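PDB 5NNL: inactive dihydroorotase-like domain from Chaetomium thermophilum, which is an inactive, dihydroorotase-like domain with the beta/alpha-barrel fold of that family and further antiparallel strands beside the barrel. Local coordinates for residues A[55-58]-A[59-63]; A[109-112]-A[113-116]; A[165-168]-A[169-172]; A[261-264]-A[265-269]. All coordinates share one frame; numbering follows the deposited sequence.

In each contact the two segments adjoin directly in sequence, so none closes a long loop; the four follow one another in series, without nesting or crossing. Contact 1 takes in the N-cap and nearly the whole of helix 56-64, between barrel strands 39-44 and 73-79. Contact 2 starts helix 111-121, between strands 98-100 and 128-130, and contact 3 ends helix 159-170, between strands 151-153 and 175-180. Contact 4, on helix 257-271, meets strands 3-11 and 215-217, the first and last of the barrel. Contacts 3 and 4 come nearest one another, with about 6 Å between nearest atoms, and both bond to Asp214: Lys169 to its carboxylate, Asn267 to its backbone oxygen.

Contact 1. Residues A[55-58]-A[59-63]; sequences DVKS and LKVAQ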
ATOM      1  N   ASP A  55     -16.766  10.597  -3.778  1.00 47.38           N
ATOM      2  CA  ASP A  55     -17.679  11.654  -3.361  1.00 48.84           C
ATOM      3  C   ASP A  55     -18.102  11.393  -1.917  1.00 50.20           C
ATOM      4  O   ASP A  55     -17.591  10.484  -1.255  1.00 48.43           O
ATOM      5  CB  ASP A  55     -18.876  11.715  -4.315  1.00 46.86           C
ATOM      6  CG  ASP A  55     -19.475  10.350  -4.569  1.00 49.82           C
ATOM      7  OD1 ASP A  55     -19.567   9.561  -3.604  1.00 47.66           O
ATOM      8  OD2 ASP A  55     -19.845  10.063  -5.728  1.00 54.23           O
ATOM      9  N   VAL A  56     -19.050  12.198  -1.428  1.00 49.48           N
ATOM     10  CA  VAL A  56     -19.520  12.050  -0.053  1.00 51.44           C
ATOM     11  C   VAL A  56     -20.266  10.732   0.119  1.00 46.11           C
ATOM     12  O   VAL A  56     -20.054  10.007   1.098  1.00 50.00           O
ATOM     13  CB  VAL A  56     -20.395  13.254   0.337  1.00 56.03           C
ATOM     14  CG1 VAL A  56     -21.031  13.042   1.702  1.00 56.48           C
ATOM     15  CG2 VAL A  56     -19.564  14.527   0.334  1.00 56.54           C
ATOM     16  N   LYS A  57     -21.157  10.405  -0.818  1.00 48.80           N
ATOM     17  CA  LYS A  57     -21.899   9.150  -0.732  1.00 49.79           C
ATOM     18  C   LYS A  57     -20.955   7.957  -0.644  1.00 46.92           C
ATOM     19  O   LYS A  57     -21.152   7.060   0.185  1.00 43.54           O
ATOM     20  CB  LYS A  57     -22.832   9.019  -1.939  1.00 49.64           C
ATOM     21  CG  LYS A  57     -23.339   7.604  -2.235  1.00 52.46           C
ATOM     22  CD  LYS A  57     -24.252   7.077  -1.141  1.00 55.02           C
ATOM     23  CE  LYS A  57     -24.602   5.614  -1.375  1.00 56.75           C
ATOM     24  NZ  LYS A  57     -25.335   5.013  -0.226  1.00 58.31           N
ATOM     25  N   SER A  58     -19.926   7.931  -1.493  1.00 46.53           N
ATOM     26  CA  SER A  58     -19.013   6.792  -1.527  1.00 44.68           C
ATOM     27  C   SER A  58     -18.265   6.645  -0.210  1.00 40.13           C
ATOM     28  O   SER A  58     -18.101   5.532   0.304  1.00 41.76           O
ATOM     29  CB  SER A  58     -18.026   6.950  -2.681  1.00 42.77           C
ATOM     30  OG  SER A  58     -18.575   6.462  -3.891  1.00 47.08           O
ATOM     31  N   LEU A  59     -17.783   7.758   0.339  1.00 38.32           N
ATOM     32  CA  LEU A  59     -17.092   7.713   1.621  1.00 43.32           C
ATOM     33  C   LEU A  59     -17.941   7.027   2.683  1.00 44.99           C
ATOM     34  O   LEU A  59     -17.437   6.201   3.453  1.00 44.31           O
ATOM     35  CB  LEU A  59     -16.732   9.131   2.059  1.00 40.34           C
ATOM     36  CG  LEU A  59     -15.939   9.272   3.354  1.00 43.32           C
ATOM     37  CD1 LEU A  59     -14.595   8.553   3.294  1.00 41.95           C
ATOM     38  CD2 LEU A  59     -15.729  10.735   3.628  1.00 43.35           C
ATOM     39  N   LYS A  60     -19.237   7.349   2.733  1.00 45.47           N
ATOM     40  CA  LYS A  60     -20.088   6.840   3.806  1.00 47.77           C
ATOM     41  C   LYS A  60     -20.303   5.337   3.687  1.00 44.92           C
ATOM     42  O   LYS A  60     -20.357   4.633   4.702  1.00 48.79           O
ATOM     43  CB  LYS A  60     -21.429   7.575   3.812  1.00 51.06           C
ATOM     44  CG  LYS A  60     -21.533   8.625   4.905  1.00 56.01           C
ATOM     45  CD  LYS A  60     -22.925   9.238   4.984  1.00 63.78           C
ATOM     46  CE  LYS A  60     -23.348   9.459   6.432  1.00 67.71           C
ATOM     47  NZ  LYS A  60     -22.323  10.201   7.225  1.00 67.69           N
ATOM     48  N   VAL A  61     -20.441   4.824   2.463  1.00 43.39           N
ATOM     49  CA  VAL A  61     -20.569   3.381   2.287  1.00 43.20           C
ATOM     50  C   VAL A  61     -19.324   2.679   2.813  1.00 47.97           C
ATOM     51  O   VAL A  61     -19.413   1.673   3.527  1.00 45.59           O
ATOM     52  CB  VAL A  61     -20.831   3.037   0.808  1.00 44.34           C
ATOM     53  CG1 VAL A  61     -20.979   1.530   0.626  1.00 46.91           C
ATOM     54  CG2 VAL A  61     -22.078   3.754   0.304  1.00 47.96           C
ATOM     55  N   ALA A  62     -18.144   3.201   2.472  1.00 45.07           N
ATOM     56  CA  ALA A  62     -16.907   2.637   3.001  1.00 47.34           C
ATOM     57  C   ALA A  62     -16.880   2.720   4.521  1.00 43.22           C
ATOM     58  O   ALA A  62     -16.467   1.769   5.196  1.00 44.64           O
ATOM     59  CB  ALA A  62     -15.703   3.362   2.401  1.00 41.63           C
ATOM     60  N   GLN A  63     -17.333   3.845   5.078  1.00 45.58           N
ATOM     61  CA  GLN A  63     -17.327   4.014   6.527  1.00 47.39           C
ATOM     62  C   GLN A  63     -18.270   3.027   7.201  1.00 49.36           C
ATOM     63  O   GLN A  63     -17.933   2.443   8.238  1.00 49.52           O
ATOM     64  CB  GLN A  63     -17.708   5.450   6.883  1.00 44.60           C
ATOM     65  CG  GLN A  63     -16.646   6.475   6.521  1.00 42.44           C
ATOM     66  CD  GLN A  63     -17.127   7.905   6.667  1.00 38.67           C
ATOM     67  OE1 GLN A  63     -18.313   8.196   6.507  1.00 45.66           O
ATOM     68  NE2 GLN A  63     -16.203   8.808   6.972  1.00 35.17           N
TER
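Leu59 N donates to Asp55 O over 3.2 Å with an N-H...O angle of 165°, linking the residue before helix 56-64 to its first full turn. Asp55 also caps that turn with its side chain. Its chi1 of 48° bends the carboxylate back over the helix start, where OD1 accepts from Ser58 N at 2.7 Å, approached nearly end-on to the C-O bond. The regular ladder then continues with Lys60 N to Val56 O, Val61 N to Lys57 O and Ala62 N to Ser58 O, the last being the straightest at 173°. Lys57 O takes a second, weak bond from Lys60 N, so the neighbouring amides Lys60 N and Val61 N share this oxygen. The hydroxyl of Ser58 is bonded to Ser52 O, tying the helix start to the segment that leads into it.

Packing between side chains is limited to the outer face. The Lys57 chain turns at chi2 and passes obliquely over Val61, with CE 3.6 Å and NZ 3.5 Å from Val61 CG2. That same methyl, set beside the backbone N of Val61, lies 3.4 Å from Lys57 O. On the inner face, the helix, which follows strand 39-44 in the chain and leads to strand 73-79, buries Leu59 and Ala62 against Leu76 of the latter strand; Leu59 also meets Val91 and Val95. With a carboxylate oxygen held by an N-H at the positive end of the helix, Asp55 would be expected to stay ionised readily, its charge compensating the helix dipole.

Contact 2. Residues A[109-112]-A[113-116]; sequences ISKV and TQVE
Gln114 reaches back along the helix start to Ile109: NE2 lies 2.8 Å from Ile109 O, a weak hydrogen bond because the N-H...O angle is only 128°. The same nitrogen has a second acceptor in Ser106 O, so the amide bridges two carbonyls of the chain leading into the helix. Its position follows from a chain that leaves beside the backbone N (chi1 -54°) and then runs extended, carrying NE2 to within 3.5 Å of Lys111 CA. Ile109 lies across this chain, its CG2 methyl 4.0 Å from Gln114 CG and also near Thr113 CB. Ser110 CB comes 3.4 Å from Thr113 OG1.

Around this shell, the backbone fixes the turn. Gln114 N bonds to Ser110 O at 3.1 Å, in the carbonyl plane, and Val115 N and Glu116 N continue the series to Lys111 O and Val112 O. Val115 CG2 also rests on Lys111 O, 3.2 Å away. At the N-cap, Ser110 OG accepts a weak bond of 3.3 Å from Val112 N.

Farther out, Lys111 NZ makes a weak bond to Phe102 O, Glu116 OE1 is held by His147 NE2, and Val115 packs on Ile140 and Leu143 of helix 134-146. A serine N-cap with a glutamine reaching back to the preceding chain thus begins helix 111-121, the return helix that follows strand 98-100 and leads to strand 128-130 in a beta-alpha-beta unit of the barrel.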
ATOM      1  N   ILE A 109      -9.983  18.949 -21.127  1.00 50.13           N
ATOM      2  CA  ILE A 109      -9.244  20.081 -20.586  1.00 48.13           C
ATOM      3  C   ILE A 109      -7.911  19.570 -20.065  1.00 41.60           C
ATOM      4  O   ILE A 109      -7.770  18.395 -19.718  1.00 44.71           O
ATOM      5  CB  ILE A 109     -10.076  20.804 -19.494  1.00 49.58           C
ATOM      6  CG1 ILE A 109     -10.798  22.008 -20.104  1.00 55.74           C
ATOM      7  CG2 ILE A 109      -9.224  21.241 -18.294  1.00 45.51           C
ATOM      8  CD1 ILE A 109     -12.022  22.451 -19.325  1.00 63.28           C
ATOM      9  N   SER A 110      -6.924  20.460 -20.038  1.00 41.40           N
ATOM     10  CA  SER A 110      -5.590  20.100 -19.579  1.00 38.62           C
ATOM     11  C   SER A 110      -5.656  19.342 -18.263  1.00 40.88           C
ATOM     12  O   SER A 110      -6.134  19.866 -17.252  1.00 40.23           O
ATOM     13  CB  SER A 110      -4.733  21.355 -19.411  1.00 35.26           C
ATOM     14  OG  SER A 110      -3.443  21.003 -18.943  1.00 39.42           O
ATOM     15  N   LYS A 111      -5.174  18.100 -18.280  1.00 37.97           N
ATOM     16  CA  LYS A 111      -5.078  17.331 -17.049  1.00 38.75           C
ATOM     17  C   LYS A 111      -4.189  18.021 -16.025  1.00 39.44           C
ATOM     18  O   LYS A 111      -4.334  17.768 -14.824  1.00 39.51           O
ATOM     19  CB  LYS A 111      -4.564  15.925 -17.361  1.00 40.78           C
ATOM     20  CG  LYS A 111      -5.428  15.174 -18.379  1.00 43.22           C
ATOM     21  CD  LYS A 111      -4.705  13.977 -18.973  1.00 47.27           C
ATOM     22  CE  LYS A 111      -5.100  12.680 -18.289  1.00 46.19           C
ATOM     23  NZ  LYS A 111      -6.359  12.124 -18.855  1.00 53.22           N
ATOM     24  N   VAL A 112      -3.274  18.886 -16.470  1.00 38.77           N
ATOM     25  CA  VAL A 112      -2.522  19.722 -15.538  1.00 37.42           C
ATOM     26  C   VAL A 112      -3.475  20.625 -14.769  1.00 37.55           C
ATOM     27  O   VAL A 112      -3.400  20.740 -13.539  1.00 35.71           O
ATOM     28  CB  VAL A 112      -1.463  20.549 -16.289  1.00 36.22           C
ATOM     29  CG1 VAL A 112      -0.667  21.413 -15.319  1.00 36.34           C
ATOM     30  CG2 VAL A 112      -0.533  19.650 -17.083  1.00 32.20           C
ATOM     31  N   THR A 113      -4.384  21.287 -15.488  1.00 39.18           N
ATOM     32  CA  THR A 113      -5.341  22.178 -14.838  1.00 37.81           C
ATOM     33  C   THR A 113      -6.193  21.412 -13.834  1.00 38.03           C
ATOM     34  O   THR A 113      -6.372  21.851 -12.692  1.00 38.99           O
ATOM     35  CB  THR A 113      -6.221  22.861 -15.891  1.00 39.83           C
ATOM     36  OG1 THR A 113      -5.392  23.533 -16.849  1.00 38.59           O
ATOM     37  CG2 THR A 113      -7.162  23.878 -15.243  1.00 38.82           C
ATOM     38  N   GLN A 114      -6.715  20.250 -14.237  1.00 39.46           N
ATOM     39  CA  GLN A 114      -7.586  19.483 -13.352  1.00 39.11           C
ATOM     40  C   GLN A 114      -6.863  19.097 -12.068  1.00 38.13           C
ATOM     41  O   GLN A 114      -7.439  19.170 -10.977  1.00 36.73           O
ATOM     42  CB  GLN A 114      -8.099  18.232 -14.065  1.00 38.54           C
ATOM     43  CG  GLN A 114      -8.780  18.497 -15.394  1.00 39.77           C
ATOM     44  CD  GLN A 114      -9.083  17.222 -16.149  1.00 43.32           C
ATOM     45  OE1 GLN A 114      -9.754  16.327 -15.634  1.00 43.48           O
ATOM     46  NE2 GLN A 114      -8.573  17.124 -17.374  1.00 42.89           N
ATOM     47  N   VAL A 115      -5.601  18.681 -12.179  1.00 36.87           N
ATOM     48  CA  VAL A 115      -4.834  18.327 -10.991  1.00 38.19           C
ATOM     49  C   VAL A 115      -4.521  19.574 -10.174  1.00 38.22           C
ATOM     50  O   VAL A 115      -4.522  19.540  -8.938  1.00 36.56           O
ATOM     51  CB  VAL A 115      -3.557  17.562 -11.389  1.00 36.36           C
ATOM     52  CG1 VAL A 115      -2.647  17.340 -10.182  1.00 34.97           C
ATOM     53  CG2 VAL A 115      -3.922  16.224 -12.021  1.00 35.75           C
ATOM     54  N   GLU A 116      -4.256  20.696 -10.849  1.00 36.21           N
ATOM     55  CA  GLU A 116      -3.968  21.939 -10.137  1.00 40.58           C
ATOM     56  C   GLU A 116      -5.123  22.334  -9.228  1.00 41.02           C
ATOM     57  O   GLU A 116      -4.898  22.873  -8.139  1.00 40.67           O
ATOM     58  CB  GLU A 116      -3.665  23.060 -11.138  1.00 40.63           C
ATOM     59  CG  GLU A 116      -3.636  24.475 -10.549  1.00 40.73           C
ATOM     60  CD  GLU A 116      -2.510  24.689  -9.556  1.00 44.24           C
ATOM     61  OE1 GLU A 116      -1.607  23.832  -9.480  1.00 45.15           O
ATOM     62  OE2 GLU A 116      -2.522  25.721  -8.851  1.00 46.15           O
TER

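Contact 3. Residues A[165-168]-A[169-172]; sequences ITLG and KQKG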
ATOM      1  N   ILE A 165      12.454  10.332 -10.223  1.00 31.25           N
ATOM      2  CA  ILE A 165      12.262  10.597  -8.801  1.00 28.58           C
ATOM      3  C   ILE A 165      13.603  10.865  -8.130  1.00 30.98           C
ATOM      4  O   ILE A 165      13.725  11.773  -7.300  1.00 31.11           O
ATOM      5  CB  ILE A 165      11.503   9.427  -8.147  1.00 29.92           C
ATOM      6  CG1 ILE A 165      10.051   9.414  -8.631  1.00 29.37           C
ATOM      7  CG2 ILE A 165      11.537   9.522  -6.621  1.00 32.11           C
ATOM      8  CD1 ILE A 165       9.354   8.081  -8.466  1.00 29.81           C
ATOM      9  N   THR A 166      14.632  10.091  -8.489  1.00 28.92           N
ATOM     10  CA  THR A 166      15.977  10.345  -7.980  1.00 31.69           C
ATOM     11  C   THR A 166      16.402  11.781  -8.265  1.00 35.16           C
ATOM     12  O   THR A 166      16.925  12.476  -7.387  1.00 35.24           O
ATOM     13  CB  THR A 166      16.970   9.365  -8.608  1.00 30.61           C
ATOM     14  OG1 THR A 166      16.588   8.019  -8.299  1.00 28.42           O
ATOM     15  CG2 THR A 166      18.385   9.624  -8.100  1.00 37.83           C
ATOM     16  N   LEU A 167      16.190  12.238  -9.501  1.00 33.25           N
ATOM     17  CA  LEU A 167      16.584  13.596  -9.863  1.00 35.70           C
ATOM     18  C   LEU A 167      15.802  14.626  -9.058  1.00 35.02           C
ATOM     19  O   LEU A 167      16.374  15.605  -8.565  1.00 36.01           O
ATOM     20  CB  LEU A 167      16.384  13.814 -11.364  1.00 35.66           C
ATOM     21  CG  LEU A 167      16.852  15.158 -11.927  1.00 39.40           C
ATOM     22  CD1 LEU A 167      18.349  15.330 -11.762  1.00 44.09           C
ATOM     23  CD2 LEU A 167      16.457  15.286 -13.392  1.00 36.78           C
ATOM     24  N   GLY A 168      14.491  14.426  -8.913  1.00 31.36           N
ATOM     25  CA  GLY A 168      13.709  15.336  -8.095  1.00 34.28           C
ATOM     26  C   GLY A 168      14.226  15.417  -6.673  1.00 39.79           C
ATOM     27  O   GLY A 168      14.325  16.505  -6.097  1.00 38.12           O
ATOM     28  N   LYS A 169      14.576  14.269  -6.090  1.00 37.33           N
ATOM     29  CA  LYS A 169      15.057  14.260  -4.714  1.00 37.53           C
ATOM     30  C   LYS A 169      16.345  15.058  -4.573  1.00 40.59           C
ATOM     31  O   LYS A 169      16.510  15.818  -3.612  1.00 42.27           O
ATOM     32  CB  LYS A 169      15.260  12.821  -4.239  1.00 36.89           C
ATOM     33  CG  LYS A 169      13.970  12.079  -3.950  1.00 36.77           C
ATOM     34  CD  LYS A 169      14.235  10.780  -3.206  1.00 35.98           C
ATOM     35  CE  LYS A 169      12.938  10.143  -2.741  1.00 36.01           C
ATOM     36  NZ  LYS A 169      13.166   9.043  -1.773  1.00 40.67           N
ATOM     37  N   GLN A 170      17.274  14.905  -5.520  1.00 38.34           N
ATOM     38  CA  GLN A 170      18.564  15.570  -5.383  1.00 44.27           C
ATOM     39  C   GLN A 170      18.424  17.088  -5.430  1.00 46.06           C
ATOM     40  O   GLN A 170      19.251  17.801  -4.851  1.00 48.50           O
ATOM     41  CB  GLN A 170      19.529  15.082  -6.465  1.00 42.78           C
ATOM     42  CG  GLN A 170      19.213  15.554  -7.877  1.00 48.46           C
ATOM     43  CD  GLN A 170      20.427  16.078  -8.616  1.00 52.69           C
ATOM     44  OE1 GLN A 170      20.675  15.706  -9.766  1.00 52.25           O
ATOM     45  NE2 GLN A 170      21.191  16.949  -7.967  1.00 55.91           N
ATOM     46  N   LYS A 171      17.400  17.598  -6.112  1.00 42.33           N
ATOM     47  CA  LYS A 171      17.167  19.034  -6.205  1.00 43.51           C
ATOM     48  C   LYS A 171      16.230  19.547  -5.117  1.00 42.38           C
ATOM     49  O   LYS A 171      15.722  20.667  -5.230  1.00 43.88           O
ATOM     50  CB  LYS A 171      16.606  19.391  -7.585  1.00 42.81           C
ATOM     51  CG  LYS A 171      17.520  19.023  -8.756  1.00 44.10           C
ATOM     52  CD  LYS A 171      18.862  19.747  -8.686  1.00 46.68           C
ATOM     53  CE  LYS A 171      19.765  19.379  -9.856  1.00 49.06           C
ATOM     54  NZ  LYS A 171      21.014  20.192  -9.873  1.00 58.46           N
ATOM     55  N   GLY A 172      15.988  18.753  -4.077  1.00 42.33           N
ATOM     56  CA  GLY A 172      15.209  19.188  -2.937  1.00 44.32           C
ATOM     57  C   GLY A 172      13.707  19.102  -3.096  1.00 42.50           C
ATOM     58  O   GLY A 172      12.981  19.523  -2.187  1.00 41.67           O
TER
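Gln170 takes a chi1 of 71°, placing CG between its own backbone N and carbonyl carbon, and this turns the chain onto Leu167. The two side chains run side by side in the same direction on the exposed flank, although CG lies so close to Leu167 O that the exact placement of the Gln170 end is doubtful. Lys169 behaves differently: it leaves beside its backbone N (chi1 -74°) and stays extended, running alongside Ile165. Lys169 CG is 3.4 Å from Ile165 O and CE is 4.2 Å from Ile165 CG2.

Residues 165-170 are the C-terminal end of helix 159-170, which closes in a Schellman motif. Gly172, with a positive phi of 82°, is the C-prime residue; its N bonds to Lys169 O at 3.0 Å, and Leu173 N pairs with Gly168 O. The preceding ladder is regular up to Gln170, with Lys169 N meeting Ile165 O at 2.9 Å and Gln170 N bonding to Thr166 O. At Lys171 N it frays into two weak bonds, to Leu167 O and to Gly168 O, as the backbone leaves helical angles.

The chain then turns into strand 175-180 of the barrel, against which the helix rests through Ile165 on Cys177 and Lys169 on Val175. Beyond the contact, Lys169 NZ is satisfied by Ile212 O and by a salt bridge to Asp214. Thr166 OG1 is bonded to Ile162 O, within its own helix.

Contact 4. Residues A[261-264]-A[265-269]; sequences KTRL and HDNPK
Over one face of the Arg263 guanidinium, at a wider, pi-type turn of helix 257-271, sits the amide nitrogen of Asn267, ND2 standing 3.3 Å above the plane and displaced toward its rim. The two planes are turned 66° apart, and since NH1 and ND2 are both donors this is packing without a hydrogen bond. At the guanidinium edge lies Thr262 OG1, which accepts from Arg263 NH1 at 3.1 Å within 1° of the plane and is also bonded to Tyr259 O. Arg263 NE bonds to Ile213 O and Asn267 ND2 to Asp214 O, so both groups are also gripped from the segment just before strand 215-217.

The evidence for the pi-type turn is the bond from Asn267 N to Thr262 O, five residues back, 2.8 Å long and in the carbonyl plane. Pro268 follows without an N-H to give, which accounts for the kink; its CD lies 3.2 Å from the same Thr262 O, and its CG touches Leu264 C.

The helix thereby bridges the two ends of the barrel sheet. Leu264 and Pro268 press on Phe216 and Val215 of strand 215-217. His265, whose ring edge faces Asp266 OD1 in plane, touches Pro7 of strand 3-11 and bonds through ND1 to Gly8 O. Lys261 also packs on Leu6 and Pro7. Its chain bends at chi3 (85°) and again at chi4, folding the ammonium back across Asp266. There the salt bridge closes, Lys261 NZ reaching the syn lone pair of Asp266 OD1 at 2.8 Å.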
ATOM      1  N   LYS A 261      12.306  -2.627   8.083  1.00 28.42           N
ATOM      2  CA  LYS A 261      11.537  -1.953   9.126  1.00 28.15           C
ATOM      3  C   LYS A 261      11.213  -0.520   8.725  1.00 28.65           C
ATOM      4  O   LYS A 261      10.064  -0.077   8.840  1.00 27.70           O
ATOM      5  CB  LYS A 261      12.294  -1.974  10.454  1.00 30.74           C
ATOM      6  CG  LYS A 261      11.471  -1.418  11.617  1.00 32.14           C
ATOM      7  CD  LYS A 261      12.201  -1.500  12.952  1.00 36.74           C
ATOM      8  CE  LYS A 261      13.122  -0.310  13.169  1.00 36.65           C
ATOM      9  NZ  LYS A 261      12.369   0.941  13.467  1.00 42.65           N
ATOM     10  N   THR A 262      12.212   0.223   8.244  1.00 27.81           N
ATOM     11  CA  THR A 262      11.969   1.612   7.867  1.00 30.61           C
ATOM     12  C   THR A 262      10.972   1.702   6.718  1.00 28.63           C
ATOM     13  O   THR A 262      10.160   2.632   6.667  1.00 31.96           O
ATOM     14  CB  THR A 262      13.278   2.306   7.483  1.00 28.90           C
ATOM     15  OG1 THR A 262      13.933   1.560   6.452  1.00 29.73           O
ATOM     16  CG2 THR A 262      14.203   2.445   8.684  1.00 28.97           C
ATOM     17  N   ARG A 263      11.013   0.747   5.788  1.00 27.34           N
ATOM     18  CA  ARG A 263      10.122   0.786   4.635  1.00 27.99           C
ATOM     19  C   ARG A 263       8.709   0.314   4.957  1.00 27.41           C
ATOM     20  O   ARG A 263       7.792   0.580   4.171  1.00 26.87           O
ATOM     21  CB  ARG A 263      10.712  -0.048   3.494  1.00 26.01           C
ATOM     22  CG  ARG A 263      11.577   0.760   2.537  1.00 26.83           C
ATOM     23  CD  ARG A 263      12.655   1.552   3.264  1.00 29.48           C
ATOM     24  NE  ARG A 263      13.354   2.466   2.368  1.00 33.15           N
ATOM     25  CZ  ARG A 263      14.391   3.215   2.726  1.00 30.78           C
ATOM     26  NH1 ARG A 263      14.862   3.152   3.962  1.00 30.45           N
ATOM     27  NH2 ARG A 263      14.964   4.018   1.843  1.00 29.90           N
ATOM     28  N   LEU A 264       8.507  -0.365   6.087  1.00 26.93           N
ATOM     29  CA  LEU A 264       7.186  -0.837   6.489  1.00 27.47           C
ATOM     30  C   LEU A 264       6.725  -0.238   7.812  1.00 27.26           C
ATOM     31  O   LEU A 264       5.707  -0.681   8.361  1.00 25.01           O
ATOM     32  CB  LEU A 264       7.173  -2.368   6.567  1.00 26.62           C
ATOM     33  CG  LEU A 264       7.193  -3.099   5.223  1.00 25.26           C
ATOM     34  CD1 LEU A 264       7.263  -4.607   5.422  1.00 27.36           C
ATOM     35  CD2 LEU A 264       5.975  -2.734   4.369  1.00 25.56           C
ATOM     36  N   HIS A 265       7.432   0.765   8.334  1.00 28.17           N
ATOM     37  CA  HIS A 265       6.999   1.432   9.555  1.00 29.58           C
ATOM     38  C   HIS A 265       7.478   2.880   9.616  1.00 30.54           C
ATOM     39  O   HIS A 265       6.673   3.800   9.448  1.00 32.50           O
ATOM     40  CB  HIS A 265       7.486   0.676  10.793  1.00 31.58           C
ATOM     41  CG  HIS A 265       7.020   1.287  12.078  1.00 33.94           C
ATOM     42  ND1 HIS A 265       5.798   0.988  12.642  1.00 35.74           N
ATOM     43  CD2 HIS A 265       7.593   2.209  12.885  1.00 35.83           C
ATOM     44  CE1 HIS A 265       5.648   1.685  13.755  1.00 36.87           C
ATOM     45  NE2 HIS A 265       6.722   2.436  13.923  1.00 37.35           N
ATOM     46  N   ASP A 266       8.774   3.094   9.855  1.00 29.55           N
ATOM     47  CA  ASP A 266       9.285   4.441  10.112  1.00 33.34           C
ATOM     48  C   ASP A 266       8.916   5.413   8.994  1.00 32.76           C
ATOM     49  O   ASP A 266       8.304   6.458   9.237  1.00 33.16           O
ATOM     50  CB  ASP A 266      10.801   4.398  10.293  1.00 32.38           C
ATOM     51  CG  ASP A 266      11.217   3.566  11.481  1.00 37.72           C
ATOM     52  OD1 ASP A 266      11.217   2.323  11.372  1.00 36.22           O
ATOM     53  OD2 ASP A 266      11.545   4.159  12.527  1.00 47.36           O
ATOM     54  N   ASN A 267       9.298   5.088   7.759  1.00 27.75           N
ATOM     55  CA  ASN A 267       9.058   6.028   6.662  1.00 32.29           C
ATOM     56  C   ASN A 267       7.583   6.180   6.341  1.00 31.06           C
ATOM     57  O   ASN A 267       7.117   7.330   6.216  1.00 34.20           O
ATOM     58  CB  ASN A 267       9.871   5.603   5.440  1.00 29.37           C
ATOM     59  CG  ASN A 267      11.347   5.676   5.693  1.00 31.58           C
ATOM     60  OD1 ASN A 267      11.790   6.316   6.647  1.00 28.46           O
ATOM     61  ND2 ASN A 267      12.122   5.018   4.852  1.00 29.42           N
ATOM     62  N   PRO A 268       6.790   5.119   6.182  1.00 32.07           N
ATOM     63  CA  PRO A 268       5.355   5.324   5.932  1.00 30.36           C
ATOM     64  C   PRO A 268       4.668   6.103   7.036  1.00 36.87           C
ATOM     65  O   PRO A 268       3.692   6.816   6.774  1.00 36.30           O
ATOM     66  CB  PRO A 268       4.799   3.895   5.817  1.00 30.48           C
ATOM     67  CG  PRO A 268       5.858   2.997   6.358  1.00 31.44           C
ATOM     68  CD  PRO A 268       7.159   3.690   6.157  1.00 31.26           C
ATOM     69  N   LYS A 269       5.161   5.993   8.266  1.00 35.09           N
ATOM     70  CA  LYS A 269       4.542   6.690   9.384  1.00 39.39           C
ATOM     71  C   LYS A 269       4.739   8.198   9.271  1.00 39.28           C
ATOM     72  O   LYS A 269       3.815   8.973   9.541  1.00 40.97           O
ATOM     73  CB  LYS A 269       5.130   6.147  10.683  1.00 35.63           C
ATOM     74  CG  LYS A 269       4.536   6.690  11.954  1.00 42.69           C
ATOM     75  CD  LYS A 269       5.178   5.976  13.141  1.00 45.68           C
ATOM     76  CE  LYS A 269       4.793   6.581  14.471  1.00 53.20           C
ATOM     77  NZ  LYS A 269       5.431   5.806  15.576  1.00 57.74           N
TER